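Local coordinates for protein DNA endonuclease i-cvui (Chlorella vulgaris, PDB 5A77) that cuts a long double-stranded DNA target as a LAGLIDADG endonuclease and probably promotes the homing of its chloroplast intron, at residues Asp59-Leu64 with Ser77-Val82; Leu45-Ser50 with Phe55-Ile60. All blocks are in the same frame, centred on the assembly; numbering follows the deposited sequence.

Interaction 1 of 2, residues Asp59-Leu64 with Ser77-Val82; sequences DIQKIL and SEFCVV. With nucleotides of chain C.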
loop_
_atom_site.group_PDB
_atom_site.type_symbol
_atom_site.label_atom_id
_atom_site.label_comp_id
_atom_site.label_asym_id
_atom_site.label_seq_id
_atom_site.Cartn_x
_atom_site.Cartn_y
_atom_site.Cartn_z
ATOM N N ASP B 59 -2.540 0.081 15.326
ATOM C CA ASP B 59 -3.320 -1.130 15.048
ATOM C C ASP B 59 -2.417 -2.279 14.557
ATOM O O ASP B 59 -2.655 -3.449 14.846
ATOM C CB ASP B 59 -4.402 -0.874 14.001
ATOM C CG ASP B 59 -5.541 -0.011 14.514
ATOM O OD1 ASP B 59 -5.654 0.200 15.747
ATOM O OD2 ASP B 59 -6.348 0.438 13.666
ATOM N N ILE B 60 -1.388 -1.940 13.794
ATOM C CA ILE B 60 -0.531 -2.965 13.222
ATOM C C ILE B 60 0.368 -3.527 14.311
ATOM O O ILE B 60 0.604 -4.727 14.377
ATOM C CB ILE B 60 0.306 -2.418 12.050
ATOM C CG1 ILE B 60 -0.597 -2.177 10.834
ATOM C CG2 ILE B 60 1.424 -3.389 11.695
ATOM C CD1 ILE B 60 -0.013 -1.265 9.785
ATOM N N GLN B 61 0.836 -2.648 15.187
ATOM C CA GLN B 61 1.645 -3.059 16.323
ATOM C C GLN B 61 0.892 -4.013 17.241
ATOM O O GLN B 61 1.471 -4.975 17.749
ATOM C CB GLN B 61 2.106 -1.840 17.115
ATOM C CG GLN B 61 2.896 -2.195 18.350
ATOM C CD GLN B 61 3.210 -0.982 19.197
ATOM O OE1 GLN B 61 2.318 -0.390 19.818
ATOM N NE2 GLN B 61 4.484 -0.596 19.225
ATOM N N LYS B 62 -0.391 -3.742 17.455
ATOM C CA LYS B 62 -1.217 -4.561 18.339
ATOM C C LYS B 62 -1.458 -5.934 17.735
ATOM O O LYS B 62 -1.353 -6.947 18.427
ATOM C CB LYS B 62 -2.560 -3.880 18.623
ATOM C CG LYS B 62 -3.469 -4.676 19.544
ATOM C CD LYS B 62 -4.528 -3.785 20.154
ATOM C CE LYS B 62 -5.286 -4.480 21.281
ATOM N NZ LYS B 62 -6.122 -3.516 22.062
ATOM N N ILE B 63 -1.786 -5.951 16.445
ATOM C CA ILE B 63 -1.988 -7.190 15.701
ATOM C C ILE B 63 -0.747 -8.082 15.754
ATOM O O ILE B 63 -0.848 -9.300 15.908
ATOM C CB ILE B 63 -2.344 -6.904 14.229
ATOM C CG1 ILE B 63 -3.787 -6.416 14.117
ATOM C CG2 ILE B 63 -2.145 -8.145 13.363
ATOM C CD1 ILE B 63 -4.254 -6.262 12.699
ATOM N N LEU B 64 0.425 -7.465 15.639
ATOM C CA LEU B 64 1.677 -8.205 15.562
ATOM C C LEU B 64 2.240 -8.532 16.941
ATOM O O LEU B 64 2.798 -9.614 17.141
ATOM C CB LEU B 64 2.703 -7.420 14.751
ATOM C CG LEU B 64 2.401 -7.373 13.258
ATOM C CD1 LEU B 64 3.535 -6.695 12.511
ATOM C CD2 LEU B 64 2.163 -8.780 12.730
ATOM N N SER B 77 4.474 8.860 9.884
ATOM C CA SER B 77 4.799 7.939 10.958
ATOM C C SER B 77 5.270 6.615 10.358
ATOM O O SER B 77 4.815 6.195 9.282
ATOM C CB SER B 77 3.598 7.738 11.883
ATOM O OG SER B 77 3.303 8.940 12.582
ATOM N N GLU B 78 6.215 5.987 11.041
ATOM C CA GLU B 78 6.713 4.673 10.672
ATOM C C GLU B 78 6.390 3.695 11.780
ATOM O O GLU B 78 6.507 4.032 12.950
ATOM C CB GLU B 78 8.217 4.705 10.427
ATOM C CG GLU B 78 8.670 5.676 9.352
ATOM C CD GLU B 78 10.126 5.475 8.957
ATOM O OE1 GLU B 78 10.700 4.417 9.308
ATOM O OE2 GLU B 78 10.700 6.369 8.295
ATOM N N PHE B 79 5.942 2.503 11.416
ATOM C CA PHE B 79 5.948 1.383 12.347
ATOM C C PHE B 79 7.112 0.466 11.974
ATOM O O PHE B 79 7.231 0.060 10.825
ATOM C CB PHE B 79 4.632 0.606 12.311
ATOM C CG PHE B 79 4.756 -0.804 12.831
ATOM C CD1 PHE B 79 4.574 -1.074 14.176
ATOM C CD2 PHE B 79 5.088 -1.858 11.976
ATOM C CE1 PHE B 79 4.701 -2.367 14.661
ATOM C CE2 PHE B 79 5.216 -3.149 12.452
ATOM C CZ PHE B 79 5.013 -3.403 13.800
ATOM N N CYS B 80 7.964 0.109 12.922
ATOM C CA CYS B 80 9.130 -0.677 12.520
ATOM C C CYS B 80 9.486 -1.853 13.426
ATOM O O CYS B 80 9.528 -1.722 14.652
ATOM C CB CYS B 80 10.350 0.228 12.397
ATOM S SG CYS B 80 11.782 -0.692 11.866
ATOM N N VAL B 81 9.737 -3.001 12.804
ATOM C CA VAL B 81 10.244 -4.161 13.519
ATOM C C VAL B 81 11.690 -4.401 13.120
ATOM O O VAL B 81 11.965 -4.787 11.977
ATOM C CB VAL B 81 9.413 -5.430 13.232
ATOM C CG1 VAL B 81 9.831 -6.564 14.158
ATOM C CG2 VAL B 81 7.948 -5.148 13.409
ATOM N N VAL B 82 12.609 -4.158 14.050
ATOM C CA VAL B 82 14.032 -4.401 13.813
ATOM C C VAL B 82 14.493 -5.665 14.523
ATOM O O VAL B 82 14.014 -5.981 15.616
ATOM C CB VAL B 82 14.910 -3.227 14.308
ATOM C CG1 VAL B 82 16.344 -3.342 13.777
ATOM C CG2 VAL B 82 14.299 -1.903 13.920
ATOM P P DA C 4 18.732 -5.714 16.479
ATOM O OP1 DA C 4 18.591 -7.180 16.588
ATOM O OP2 DA C 4 18.966 -5.044 15.176
ATOM O "O5'" DA C 4 17.417 -5.092 17.160
ATOM C "C5'" DA C 4 17.126 -5.387 18.541
ATOM C "C4'" DA C 4 16.743 -4.133 19.299
ATOM O "O4'" DA C 4 17.887 -3.256 19.381
ATOM C "C3'" DA C 4 15.621 -3.305 18.662
ATOM O "O3'" DA C 4 14.613 -3.043 19.621
ATOM C "C2'" DA C 4 16.319 -2.017 18.216
ATOM C "C1'" DA C 4 17.467 -1.922 19.197
ATOM N N9 DA C 4 18.608 -1.174 18.685
ATOM C C8 DA C 4 19.412 -1.539 17.648
ATOM N N7 DA C 4 20.381 -0.695 17.405
ATOM C C5 DA C 4 20.221 0.285 18.361
ATOM C C6 DA C 4 20.951 1.457 18.644
ATOM N N6 DA C 4 22.016 1.849 17.937
ATOM N N1 DA C 4 20.532 2.223 19.671
ATOM C C2 DA C 4 19.457 1.830 20.379
ATOM N N3 DA C 4 18.694 0.741 20.214
ATOM C C4 DA C 4 19.135 0.005 19.169
#
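Phe79 is the single strand residue that fills this contact, its ring received by Ile60, Gln61 and Leu64 on helix 59-64. With CG anti to the backbone N (chi1 158°), the ring is carried off the sheet into the groove between these three. Ile60 comes over one face: its CG2 lies 4.0 Å from the centroid of the Phe79 ring and 17° from the ring normal, a clear CH-pi contact displaced toward the CE2 side. Leu64, one turn further along, meets the end of the ring, with CD1 3.8 Å from Phe79 CZ. Gln61 approaches the CE1 corner with its stem, CA at 3.5 Å and CB at 3.6 Å from Phe79 CE1, so here the ring presses against the helix backbone itself. The Gln61 chain then runs on extended past the ring, its amide nearly perpendicular (79°) to the ring plane, and NE2 is hydrogen-bonded to the carbonyl of Gly67. No hydrogen bond joins the two segments; the contact is held by apolar packing. Val82 belongs to the DNA side, where CG1 sits 3.4 Å from OP2 of DA4 of chain C, while Glu78 makes salt bridges with Arg70 and Arg72. Helix and strand run roughly parallel. Leu15 of helix 6-22, in the LAGLIDADG motif, touches both Ile60 and Leu64; Thr90 of helix 84-94 borders Leu64 and Val81, and strand 39-50 pairs with strand 77-82, so the Phe79 ring lies between the sheet and its helical cover.

Interaction 2 of 2, residues Leu45-Ser50 with Phe55-Ile60; sequences LTVFQS and FILLDI. With nucleotides of chain D; nucleotides of chain F.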
loop_
_atom_site.group_PDB
_atom_site.type_symbol
_atom_site.label_atom_id
_atom_site.label_comp_id
_atom_site.label_asym_id
_atom_site.label_seq_id
_atom_site.Cartn_x
_atom_site.Cartn_y
_atom_site.Cartn_z
ATOM N N LEU B 45 11.393 -4.915 9.004
ATOM C CA LEU B 45 10.142 -4.652 8.310
ATOM C C LEU B 45 9.638 -3.287 8.749
ATOM O O LEU B 45 9.493 -3.036 9.946
ATOM C CB LEU B 45 9.096 -5.731 8.608
ATOM C CG LEU B 45 7.710 -5.584 7.965
ATOM C CD1 LEU B 45 7.101 -6.945 7.734
ATOM C CD2 LEU B 45 6.774 -4.761 8.830
ATOM N N THR B 46 9.349 -2.407 7.796
ATOM C CA THR B 46 8.859 -1.077 8.151
ATOM C C THR B 46 7.612 -0.739 7.333
ATOM O O THR B 46 7.539 -1.042 6.148
ATOM C CB THR B 46 9.946 -0.003 7.927
ATOM O OG1 THR B 46 10.897 -0.058 8.999
ATOM C CG2 THR B 46 9.336 1.384 7.933
ATOM N N VAL B 47 6.621 -0.134 7.977
ATOM C CA VAL B 47 5.400 0.293 7.307
ATOM C C VAL B 47 5.239 1.810 7.473
ATOM O O VAL B 47 5.409 2.346 8.572
ATOM C CB VAL B 47 4.164 -0.449 7.866
ATOM C CG1 VAL B 47 2.886 0.209 7.409
ATOM C CG2 VAL B 47 4.187 -1.904 7.456
ATOM N N PHE B 48 4.937 2.497 6.373
ATOM C CA PHE B 48 4.829 3.954 6.381
ATOM C C PHE B 48 3.393 4.430 6.285
ATOM O O PHE B 48 2.599 3.875 5.534
ATOM C CB PHE B 48 5.623 4.568 5.230
ATOM C CG PHE B 48 7.045 4.120 5.170
ATOM C CD1 PHE B 48 8.021 4.755 5.926
ATOM C CD2 PHE B 48 7.416 3.069 4.347
ATOM C CE1 PHE B 48 9.342 4.340 5.856
ATOM C CE2 PHE B 48 8.720 2.657 4.285
ATOM C CZ PHE B 48 9.684 3.292 5.037
ATOM N N GLN B 49 3.063 5.464 7.049
ATOM C CA GLN B 49 1.784 6.137 6.893
ATOM C C GLN B 49 1.900 7.582 7.340
ATOM O O GLN B 49 2.741 7.917 8.179
ATOM C CB GLN B 49 0.673 5.429 7.674
ATOM C CG GLN B 49 -0.732 5.649 7.049
ATOM C CD GLN B 49 -0.813 5.154 5.600
ATOM O OE1 GLN B 49 -0.179 4.158 5.237
ATOM N NE2 GLN B 49 -1.573 5.857 4.767
ATOM N N SER B 50 1.067 8.437 6.756
ATOM C CA SER B 50 1.001 9.834 7.156
ATOM C C SER B 50 0.560 9.898 8.610
ATOM O O SER B 50 -0.234 9.067 9.056
ATOM C CB SER B 50 0.044 10.616 6.241
ATOM O OG SER B 50 -0.315 11.868 6.807
ATOM N N PHE B 55 -2.939 6.311 13.672
ATOM C CA PHE B 55 -3.597 5.241 14.418
ATOM C C PHE B 55 -3.447 3.854 13.784
ATOM O O PHE B 55 -3.396 2.853 14.502
ATOM C CB PHE B 55 -5.090 5.563 14.626
ATOM C CG PHE B 55 -5.940 5.494 13.372
ATOM C CD1 PHE B 55 -6.530 4.301 12.979
ATOM C CD2 PHE B 55 -6.207 6.640 12.635
ATOM C CE1 PHE B 55 -7.321 4.233 11.836
ATOM C CE2 PHE B 55 -7.010 6.591 11.496
ATOM C CZ PHE B 55 -7.565 5.383 11.092
ATOM N N ILE B 56 -3.372 3.795 12.453
ATOM C CA ILE B 56 -3.276 2.512 11.746
ATOM C C ILE B 56 -1.965 1.751 12.099
ATOM O O ILE B 56 -1.958 0.522 12.163
ATOM C CB ILE B 56 -3.403 2.710 10.196
ATOM C CG1 ILE B 56 -3.867 1.423 9.495
ATOM C CG2 ILE B 56 -2.119 3.254 9.571
ATOM C CD1 ILE B 56 -5.292 1.003 9.842
ATOM N N LEU B 57 -0.884 2.484 12.356
ATOM C CA LEU B 57 0.390 1.880 12.729
ATOM C C LEU B 57 0.367 1.286 14.153
ATOM O O LEU B 57 1.073 0.316 14.445
ATOM C CB LEU B 57 1.514 2.910 12.612
ATOM C CG LEU B 57 1.675 3.501 11.217
ATOM C CD1 LEU B 57 2.858 4.435 11.177
ATOM C CD2 LEU B 57 1.865 2.380 10.215
ATOM N N LEU B 58 -0.444 1.883 15.029
ATOM C CA LEU B 58 -0.700 1.332 16.355
ATOM C C LEU B 58 -1.594 0.094 16.269
ATOM O O LEU B 58 -1.430 -0.837 17.052
ATOM C CB LEU B 58 -1.341 2.381 17.261
ATOM C CG LEU B 58 -0.523 3.653 17.510
ATOM C CD1 LEU B 58 -1.293 4.627 18.401
ATOM C CD2 LEU B 58 0.843 3.324 18.109
ATOM N N ASP B 59 -2.540 0.081 15.326
ATOM C CA ASP B 59 -3.320 -1.130 15.048
ATOM C C ASP B 59 -2.417 -2.279 14.557
ATOM O O ASP B 59 -2.655 -3.449 14.846
ATOM C CB ASP B 59 -4.402 -0.874 14.001
ATOM C CG ASP B 59 -5.541 -0.011 14.514
ATOM O OD1 ASP B 59 -5.654 0.200 15.747
ATOM O OD2 ASP B 59 -6.348 0.438 13.666
ATOM N N ILE B 60 -1.388 -1.940 13.794
ATOM C CA ILE B 60 -0.531 -2.965 13.222
ATOM C C ILE B 60 0.368 -3.527 14.311
ATOM O O ILE B 60 0.604 -4.727 14.377
ATOM C CB ILE B 60 0.306 -2.418 12.050
ATOM C CG1 ILE B 60 -0.597 -2.177 10.834
ATOM C CG2 ILE B 60 1.424 -3.389 11.695
ATOM C CD1 ILE B 60 -0.013 -1.265 9.785
ATOM P P DC D 14 0.794 7.553 2.794
ATOM O OP1 DC D 14 -0.024 6.425 2.279
ATOM O OP2 DC D 14 0.367 8.308 3.995
ATOM O "O5'" DC D 14 2.312 7.067 3.045
ATOM C "C5'" DC D 14 2.780 5.842 2.483
ATOM C "C4'" DC D 14 3.788 6.077 1.355
ATOM O "O4'" DC D 14 4.337 7.426 1.419
ATOM C "C3'" DC D 14 4.999 5.131 1.364
ATOM O "O3'" DC D 14 5.069 4.398 0.124
ATOM C "C2'" DC D 14 6.202 6.078 1.548
ATOM C "C1'" DC D 14 5.661 7.366 0.961
ATOM N N1 DC D 14 6.404 8.640 1.356
ATOM C C2 DC D 14 7.654 8.931 0.779
ATOM O O2 DC D 14 8.148 8.131 -0.026
ATOM N N3 DC D 14 8.289 10.085 1.119
ATOM C C4 DC D 14 7.722 10.931 1.983
ATOM N N4 DC D 14 8.382 12.055 2.284
ATOM C C5 DC D 14 6.449 10.661 2.576
ATOM C C6 DC D 14 5.831 9.518 2.232
ATOM O OP3 DG F 1 7.695 0.350 -2.485
ATOM P P DG F 1 6.650 0.404 -1.429
ATOM O OP1 DG F 1 5.607 1.348 -1.901
ATOM O OP2 DG F 1 6.268 -0.989 -1.101
ATOM O "O5'" DG F 1 7.294 0.992 -0.088
ATOM C "C5'" DG F 1 7.401 2.415 0.113
ATOM C "C4'" DG F 1 8.795 2.871 -0.259
ATOM O "O4'" DG F 1 9.039 4.235 0.172
ATOM C "C3'" DG F 1 9.910 2.037 0.341
ATOM O "O3'" DG F 1 10.810 1.780 -0.671
ATOM C "C2'" DG F 1 10.514 2.960 1.409
ATOM C "C1'" DG F 1 10.328 4.303 0.744
ATOM N N9 DG F 1 10.353 5.459 1.630
ATOM C C8 DG F 1 9.570 5.678 2.742
ATOM N N7 DG F 1 9.769 6.848 3.289
ATOM C C5 DG F 1 10.722 7.446 2.473
ATOM C C6 DG F 1 11.331 8.716 2.561
ATOM O O6 DG F 1 11.151 9.591 3.403
ATOM N N1 DG F 1 12.243 8.924 1.535
ATOM C C2 DG F 1 12.529 8.025 0.550
ATOM N N2 DG F 1 13.434 8.411 -0.362
ATOM N N3 DG F 1 11.967 6.829 0.454
ATOM C C4 DG F 1 11.080 6.608 1.447
ATOM P P DA F 2 11.413 0.318 -0.881
ATOM O OP1 DA F 2 11.042 -0.162 -2.230
ATOM O OP2 DA F 2 11.071 -0.534 0.281
ATOM O "O5'" DA F 2 12.959 0.652 -0.871
ATOM C "C5'" DA F 2 13.350 1.956 -1.264
ATOM C "C4'" DA F 2 14.438 2.500 -0.363
ATOM O "O4'" DA F 2 13.879 3.378 0.650
ATOM C "C3'" DA F 2 15.259 1.446 0.401
ATOM O "O3'" DA F 2 16.630 1.733 0.202
ATOM C "C2'" DA F 2 14.833 1.680 1.862
ATOM C "C1'" DA F 2 14.633 3.180 1.797
ATOM N N9 DA F 2 13.983 3.826 2.924
ATOM C C8 DA F 2 13.149 3.279 3.872
ATOM N N7 DA F 2 12.739 4.153 4.776
ATOM C C5 DA F 2 13.355 5.340 4.385
ATOM C C6 DA F 2 13.337 6.647 4.911
ATOM N N6 DA F 2 12.639 7.002 6.011
ATOM N N1 DA F 2 14.072 7.588 4.267
ATOM C C2 DA F 2 14.763 7.241 3.192
ATOM N N3 DA F 2 14.856 6.057 2.609
ATOM C C4 DA F 2 14.124 5.142 3.260
#
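Val47 and Leu57 form the tight centre of this contact, with Val47 CG1 3.7 Å from Leu57 CD2. The same CG1 meets Ile60 CD1 tip to tip at 4.0 Å, so one valine methyl bridges two helix side chains. Gln49 extends the apolar patch with its stem: CG lies 3.7 Å from Ile56 CG2 and passes obliquely across it. The Gln49 chain bends at chi2 (59°), which turns its amide away from the helix toward the backbone phosphate of DC14 of chain D, where NE2 is 3.0 Å from OP1. The packing is looser at the edge of the patch, where Gln49 CB and Leu57 CD2 are 4.1 Å apart. Beyond it, Phe55 and Ile56 pack on Leu100 of the second subunit.

Across the strand, Phe48 faces the DNA. C8 of DG1 of chain F lies over the centre of the Phe48 ring, Thr46 CG2 covers the opposite face, and N7 of DA2 of chain F comes to the ring edge. Next along, Ser50 N donates a hydrogen bond of 2.9 Å to OP2 of DC14, bent to 137°. The DNA is cleaved here: O3' of DC14 and P of DG1 stand 4.6 Å apart. With the Gln49 side chain also about 4 Å from a bound magnesium ion, the chemistry is two-sided. Hydrocarbon contacts set this strand end on its helix, while the Ser50 N-H and the Gln49 amide face the phosphate of DC14, one nucleotide before the cut, consistent with a place at the border of the active site.

In the fold
The centres of interactions 1 and 2 are about 5 Å apart, and both lie on helix 55-64, sharing Asp59 and Ile60. In chain order, strand 39-50 leads into the helix in interaction 2, and the helix then leads, by way of strand 68-71, to strand 76-82 in interaction 1. The two strands are antiparallel neighbours in the sheet, joined by backbone bonds such as Val81 N to Leu45 O. One helix therefore covers adjacent strands whose other side meets DNA, the saddle-like sheet of LAGLIDADG enzymes. The shared helix places the buried packing of interaction 1 next to the strand end that, in interaction 2, reaches the magnesium and the cleaved DNA.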